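Local structure of gamma-glutamyl-gamma-aminobutyraldehyde dehydrogenase (Burkholderia cenocepacia, 4LIH) at residues V197-E202 against K236-H241; K257-Y262 against A271-G276. The protein probably oxidises aldehydes, such as gamma-glutamyl-gamma-aminobutyraldehyde, to carboxylic acids with NAD(P)+ as electron acceptor. All coordinates share one frame; numbering follows the deposited sequence. Where two conformers were deposited one is given.

Contact 1 of 2, residues V197-E202 against K236-H241; sequences VLKPSE and KLLALH
L238 lays the fork of its side chain over two residues on the face of the strand it covers, one methyl to each: CD2 meets CG1 of V197 at 4.0 Å, and CD1 meets CB of K199, also at 4.0 Å. V197 and K199, two apart on the strand, turn the same way, toward the helix, while L198 between them points to the other side of the sheet. A leucine suits the helix position because its two branches can span that spacing, and a beta-branched valine suits the strand that receives it. In V197 the methyl that touches is the one anti to the backbone N (chi1 -173°). The contact is purely apolar and small, burying 122 Å² in all.

K199 gives this packing only the start of its chain. Bends at chi2 (-62°) and chi3 (-76°) carry the ammonium away from L238, and NZ donates to the O of P200 at 2.9 Å, from above the carbonyl plane. NZ also hydrogen-bonds the O atoms of G230 and A231, so the buried charge is met by carbonyls, with OE1 of E202 a long salt-bridge partner at 3.7 Å.

Strand 195-199 runs in the sheet between strands 157-172 and 225-227. Helix 232-240 packs on its face, and L238 also touches V67 and V71 of helix 64-80, which places its side chain between the sheet and that second helix.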
loop_
_atom_site.group_PDB
_atom_site.type_symbol
_atom_site.label_atom_id
_atom_site.label_comp_id
_atom_site.label_asym_id
_atom_site.label_seq_id
_atom_site.Cartn_x
_atom_site.Cartn_y
_atom_site.Cartn_z
ATOM N N VAL A 197 -20.136 -9.194 20.614
ATOM C CA VAL A 197 -20.773 -10.234 21.414
ATOM C C VAL A 197 -20.066 -11.555 21.093
ATOM O O VAL A 197 -20.149 -12.096 19.978
ATOM C CB VAL A 197 -22.269 -10.278 21.163
ATOM C CG1 VAL A 197 -22.936 -11.253 22.128
ATOM C CG2 VAL A 197 -22.853 -8.865 21.342
ATOM N N LEU A 198 -19.330 -12.043 22.081
ATOM C CA LEU A 198 -18.597 -13.288 21.957
ATOM C C LEU A 198 -19.356 -14.458 22.630
ATOM O O LEU A 198 -19.829 -14.337 23.756
ATOM C CB LEU A 198 -17.239 -13.140 22.581
ATOM C CG LEU A 198 -16.281 -14.333 22.681
ATOM C CD1 LEU A 198 -15.691 -14.607 21.347
ATOM C CD2 LEU A 198 -15.186 -13.961 23.679
ATOM N N LYS A 199 -19.458 -15.564 21.911
ATOM C CA LYS A 199 -20.119 -16.775 22.367
ATOM C C LYS A 199 -19.055 -17.861 22.367
ATOM O O LYS A 199 -18.762 -18.459 21.323
ATOM C CB LYS A 199 -21.288 -17.136 21.462
ATOM C CG LYS A 199 -22.461 -17.823 22.180
ATOM C CD LYS A 199 -22.091 -19.165 22.805
ATOM C CE LYS A 199 -21.980 -20.252 21.763
ATOM N NZ LYS A 199 -21.594 -21.590 22.286
ATOM N N PRO A 200 -18.443 -18.112 23.527
ATOM C CA PRO A 200 -17.453 -19.177 23.656
ATOM C C PRO A 200 -18.113 -20.568 23.619
ATOM O O PRO A 200 -19.313 -20.654 23.817
ATOM C CB PRO A 200 -16.826 -18.875 25.018
ATOM C CG PRO A 200 -17.949 -18.257 25.798
ATOM C CD PRO A 200 -18.623 -17.383 24.798
ATOM N N SER A 201 -17.351 -21.610 23.300
ATOM C CA SER A 201 -17.898 -22.986 23.262
ATOM C C SER A 201 -18.382 -23.345 24.645
ATOM O O SER A 201 -17.760 -22.952 25.609
ATOM C CB SER A 201 -16.827 -23.984 22.755
ATOM O OG SER A 201 -17.265 -25.346 22.891
ATOM N N GLU A 202 -19.522 -24.036 24.745
ATOM C CA GLU A 202 -19.932 -24.650 25.988
ATOM C C GLU A 202 -18.846 -25.549 26.602
ATOM O O GLU A 202 -18.854 -25.747 27.823
ATOM C CB GLU A 202 -21.243 -25.434 25.811
ATOM C CG GLU A 202 -21.125 -26.658 24.933
ATOM C CD GLU A 202 -21.265 -26.422 23.420
ATOM O OE1 GLU A 202 -21.119 -25.258 22.832
ATOM O OE2 GLU A 202 -21.486 -27.484 22.784
ATOM N N LYS A 236 -26.874 -19.857 17.158
ATOM C CA LYS A 236 -28.010 -19.678 16.235
ATOM C C LYS A 236 -28.589 -18.302 16.292
ATOM O O LYS A 236 -28.832 -17.677 15.267
ATOM C CB LYS A 236 -29.193 -20.621 16.555
ATOM C CG LYS A 236 -28.875 -22.081 16.341
ATOM C CD LYS A 236 -30.020 -22.989 16.790
ATOM C CE LYS A 236 -29.588 -24.442 16.681
ATOM N NZ LYS A 236 -30.715 -25.418 16.809
ATOM N N LEU A 237 -28.885 -17.846 17.506
ATOM C CA LEU A 237 -29.646 -16.642 17.667
ATOM C C LEU A 237 -28.803 -15.473 17.199
ATOM O O LEU A 237 -29.327 -14.528 16.669
ATOM C CB LEU A 237 -30.114 -16.470 19.120
ATOM C CG LEU A 237 -31.172 -17.478 19.650
ATOM C CD1 LEU A 237 -31.255 -17.361 21.165
ATOM C CD2 LEU A 237 -32.564 -17.272 19.071
ATOM N N LEU A 238 -27.501 -15.540 17.404
ATOM C CA LEU A 238 -26.610 -14.489 16.902
ATOM C C LEU A 238 -26.521 -14.510 15.357
ATOM O O LEU A 238 -26.467 -13.468 14.725
ATOM C CB LEU A 238 -25.223 -14.581 17.556
ATOM C CG LEU A 238 -25.148 -14.175 19.036
ATOM C CD1 LEU A 238 -23.853 -14.609 19.725
ATOM C CD2 LEU A 238 -25.309 -12.680 19.200
ATOM N N ALA A 239 -26.540 -15.694 14.750
ATOM C CA ALA A 239 -26.520 -15.758 13.310
ATOM C C ALA A 239 -27.825 -15.252 12.710
ATOM O O ALA A 239 -27.824 -14.643 11.625
ATOM C CB ALA A 239 -26.143 -17.157 12.829
ATOM N N LEU A 240 -28.925 -15.402 13.441
ATOM C CA LEU A 240 -30.245 -14.930 12.984
ATOM C C LEU A 240 -30.568 -13.482 13.334
ATOM O O LEU A 240 -31.509 -12.904 12.786
ATOM C CB LEU A 240 -31.371 -15.811 13.583
ATOM C CG LEU A 240 -31.419 -17.228 13.034
ATOM C CD1 LEU A 240 -32.163 -18.182 13.972
ATOM C CD2 LEU A 240 -32.075 -17.180 11.648
ATOM N N HIS A 241 -29.794 -12.877 14.238
ATOM C CA HIS A 241 -30.202 -11.628 14.834
ATOM C C HIS A 241 -30.274 -10.472 13.852
ATOM O O HIS A 241 -29.349 -10.215 13.079
ATOM C CB HIS A 241 -29.321 -11.244 16.034
ATOM C CG HIS A 241 -30.040 -10.418 17.053
ATOM N ND1 HIS A 241 -30.408 -9.123 16.820
ATOM C CD2 HIS A 241 -30.529 -10.722 18.285
ATOM C CE1 HIS A 241 -31.063 -8.644 17.864
ATOM N NE2 HIS A 241 -31.137 -9.596 18.770
#

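Contact 2 of 2, residues K257-Y262 against A271-G276; sequences KLIMQY and AWLELG
This is helix-on-strand packing within a beta-alpha-beta unit: helix 253-266 follows strand 246-250 and leads into strand 270-274, which lies parallel to the first, as in Rossmann-like domains. The interface is apolar and buries 211 Å² between the two segments. I259 and L273 meet at 4.3 Å, from CB of the isoleucine to CD2 of the leucine; the outer part of I259 leads away from the strand, and its side chain also packs on I247 of the neighbouring strand and A239 of helix 232-240. L273 points toward the helix, its CD2 branch doing the touching, and it also packs on F249. Leucine thus fills the longer gap near I259, whereas A271, two residues back on the same side of the strand, allows a close approach: the CA atoms of M260 and A271 are 6.0 Å apart, and the CB of A271 lies 4.5 Å from the CA of M260.

W272 points away from the helix; E274, two residues further on, makes no contact with it and is the predicted active-site residue. M260 also packs on L268 of the second subunit, so the helix serves both its own sheet and the assembly. Its polar side is tied within one turn: K257 O accepts from Q261 N at 3.3 Å and, from the opposite face of its carbonyl plane, from Q261 NE2 at 3.1 Å.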
loop_
_atom_site.group_PDB
_atom_site.type_symbol
_atom_site.label_atom_id
_atom_site.label_comp_id
_atom_site.label_asym_id
_atom_site.label_seq_id
_atom_site.Cartn_x
_atom_site.Cartn_y
_atom_site.Cartn_z
ATOM N N LYS A 257 -21.865 -24.108 7.610
ATOM C CA LYS A 257 -22.950 -24.032 6.606
ATOM C C LYS A 257 -24.270 -23.537 7.208
ATOM O O LYS A 257 -25.034 -22.868 6.530
ATOM C CB LYS A 257 -23.138 -25.385 5.905
ATOM C CG LYS A 257 -21.979 -25.829 5.017
ATOM C CD LYS A 257 -22.156 -27.272 4.523
ATOM C CE LYS A 257 -21.674 -27.491 3.093
ATOM N NZ LYS A 257 -20.299 -28.069 2.943
ATOM N N LEU A 258 -24.550 -23.854 8.481
ATOM C CA LEU A 258 -25.768 -23.386 9.147
ATOM C C LEU A 258 -25.716 -21.892 9.411
ATOM O O LEU A 258 -26.662 -21.192 9.140
ATOM C CB LEU A 258 -26.034 -24.136 10.479
ATOM N N ILE A 259 -24.580 -21.428 9.922
ATOM C CA ILE A 259 -24.344 -20.001 10.170
ATOM C C ILE A 259 -24.488 -19.150 8.898
ATOM O O ILE A 259 -25.082 -18.081 8.923
ATOM C CB ILE A 259 -22.918 -19.739 10.711
ATOM C CG1 ILE A 259 -22.618 -20.546 11.990
ATOM C CG2 ILE A 259 -22.723 -18.244 10.954
ATOM C CD1 ILE A 259 -23.270 -19.979 13.221
ATOM N N MET A 260 -23.911 -19.598 7.789
ATOM C CA MET A 260 -24.028 -18.808 6.547
ATOM C C MET A 260 -25.488 -18.735 6.110
ATOM O O MET A 260 -25.976 -17.680 5.691
ATOM C CB MET A 260 -23.143 -19.352 5.419
ATOM C CG MET A 260 -22.939 -18.322 4.298
ATOM S SD MET A 260 -21.293 -18.397 3.541
ATOM C CE MET A 260 -21.389 -20.046 2.981
ATOM N N GLN A 261 -26.210 -19.841 6.279
ATOM C CA GLN A 261 -27.614 -19.875 5.895
ATOM C C GLN A 261 -28.441 -18.909 6.739
ATOM O O GLN A 261 -29.219 -18.144 6.203
ATOM C CB GLN A 261 -28.157 -21.341 5.888
ATOM C CG GLN A 261 -27.418 -22.185 4.830
ATOM C CD GLN A 261 -27.897 -23.642 4.664
ATOM O OE1 GLN A 261 -29.012 -23.898 4.191
ATOM N NE2 GLN A 261 -27.030 -24.601 4.998
ATOM N N TYR A 262 -28.288 -18.905 8.054
ATOM C CA TYR A 262 -29.108 -17.992 8.856
ATOM C C TYR A 262 -28.680 -16.541 8.679
ATOM O O TYR A 262 -29.506 -15.623 8.784
ATOM C CB TYR A 262 -29.060 -18.355 10.322
ATOM C CG TYR A 262 -29.884 -19.573 10.671
ATOM C CD1 TYR A 262 -30.775 -20.117 9.766
ATOM C CD2 TYR A 262 -29.777 -20.167 11.916
ATOM C CE1 TYR A 262 -31.533 -21.235 10.093
ATOM C CE2 TYR A 262 -30.527 -21.277 12.246
ATOM C CZ TYR A 262 -31.401 -21.806 11.326
ATOM O OH TYR A 262 -32.149 -22.910 11.672
ATOM N N ALA A 271 -20.805 -12.846 6.885
ATOM C CA ALA A 271 -20.501 -14.098 7.566
ATOM C C ALA A 271 -19.133 -14.559 7.143
ATOM O O ALA A 271 -18.859 -14.685 5.938
ATOM C CB ALA A 271 -21.531 -15.169 7.285
ATOM N N TRP A 272 -18.314 -14.860 8.149
ATOM C CA TRP A 272 -16.914 -15.179 7.971
ATOM C C TRP A 272 -16.546 -16.440 8.742
ATOM O O TRP A 272 -16.638 -16.464 9.973
ATOM C CB TRP A 272 -16.045 -14.020 8.461
ATOM C CG TRP A 272 -16.215 -12.768 7.709
ATOM C CD1 TRP A 272 -16.942 -11.668 8.087
ATOM C CD2 TRP A 272 -15.701 -12.486 6.411
ATOM N NE1 TRP A 272 -16.870 -10.717 7.114
ATOM C CE2 TRP A 272 -16.094 -11.187 6.085
ATOM C CE3 TRP A 272 -14.906 -13.216 5.498
ATOM C CZ2 TRP A 272 -15.764 -10.592 4.870
ATOM C CZ3 TRP A 272 -14.555 -12.624 4.290
ATOM C CH2 TRP A 272 -15.000 -11.316 3.984
ATOM N N LEU A 273 -16.095 -17.470 8.021
ATOM C CA LEU A 273 -15.892 -18.783 8.620
ATOM C C LEU A 273 -14.441 -19.234 8.524
ATOM O O LEU A 273 -13.805 -19.078 7.504
ATOM C CB LEU A 273 -16.763 -19.860 7.950
ATOM C CG LEU A 273 -18.239 -19.565 7.683
ATOM C CD1 LEU A 273 -18.822 -20.727 6.872
ATOM C CD2 LEU A 273 -19.021 -19.276 8.976
ATOM N N GLU A 274 -13.969 -19.863 9.591
ATOM C CA GLU A 274 -12.682 -20.557 9.624
ATOM C C GLU A 274 -13.087 -21.973 10.034
ATOM O O GLU A 274 -13.724 -22.177 11.077
ATOM C CB GLU A 274 -11.746 -19.928 10.683
ATOM C CG GLU A 274 -11.193 -18.539 10.396
ATOM C CD GLU A 274 -9.938 -18.507 9.540
ATOM O OE1 GLU A 274 -9.628 -17.452 8.991
ATOM O OE2 GLU A 274 -9.246 -19.528 9.423
ATOM N N LEU A 275 -12.791 -22.954 9.187
ATOM C CA LEU A 275 -13.354 -24.299 9.335
ATOM C C LEU A 275 -12.199 -25.290 9.430
ATOM O O LEU A 275 -11.076 -24.867 9.717
ATOM C CB LEU A 275 -14.304 -24.583 8.182
ATOM C CG LEU A 275 -15.412 -23.535 7.976
ATOM C CD1 LEU A 275 -16.227 -23.842 6.711
ATOM C CD2 LEU A 275 -16.305 -23.509 9.214
ATOM N N GLY A 276 -12.471 -26.558 9.157
ATOM C CA GLY A 276 -11.501 -27.635 9.354
ATOM C C GLY A 276 -10.551 -27.824 8.173
ATOM O O GLY A 276 -10.571 -27.041 7.194
#

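In the fold
Contacts 1 and 2 follow one another along the chain, and their centres lie 12 Å apart on the same side of the chain's centre. Each packs a helix against the same mixed sheet, in which strand 157-172 pairs with both 195-199 and 246-250, and 246-250 in turn with 270-274. The two helices also touch directly: CB of A239 meets CD1 of I259 at 4.0 Å. The small side chain of A239 is consistent with the close approach of helices 232-240 and 253-266. The predicted active-site residue E274 lies on the strand segment of contact 2, though it takes no part in the packing, whereas contact 1 lies away from it.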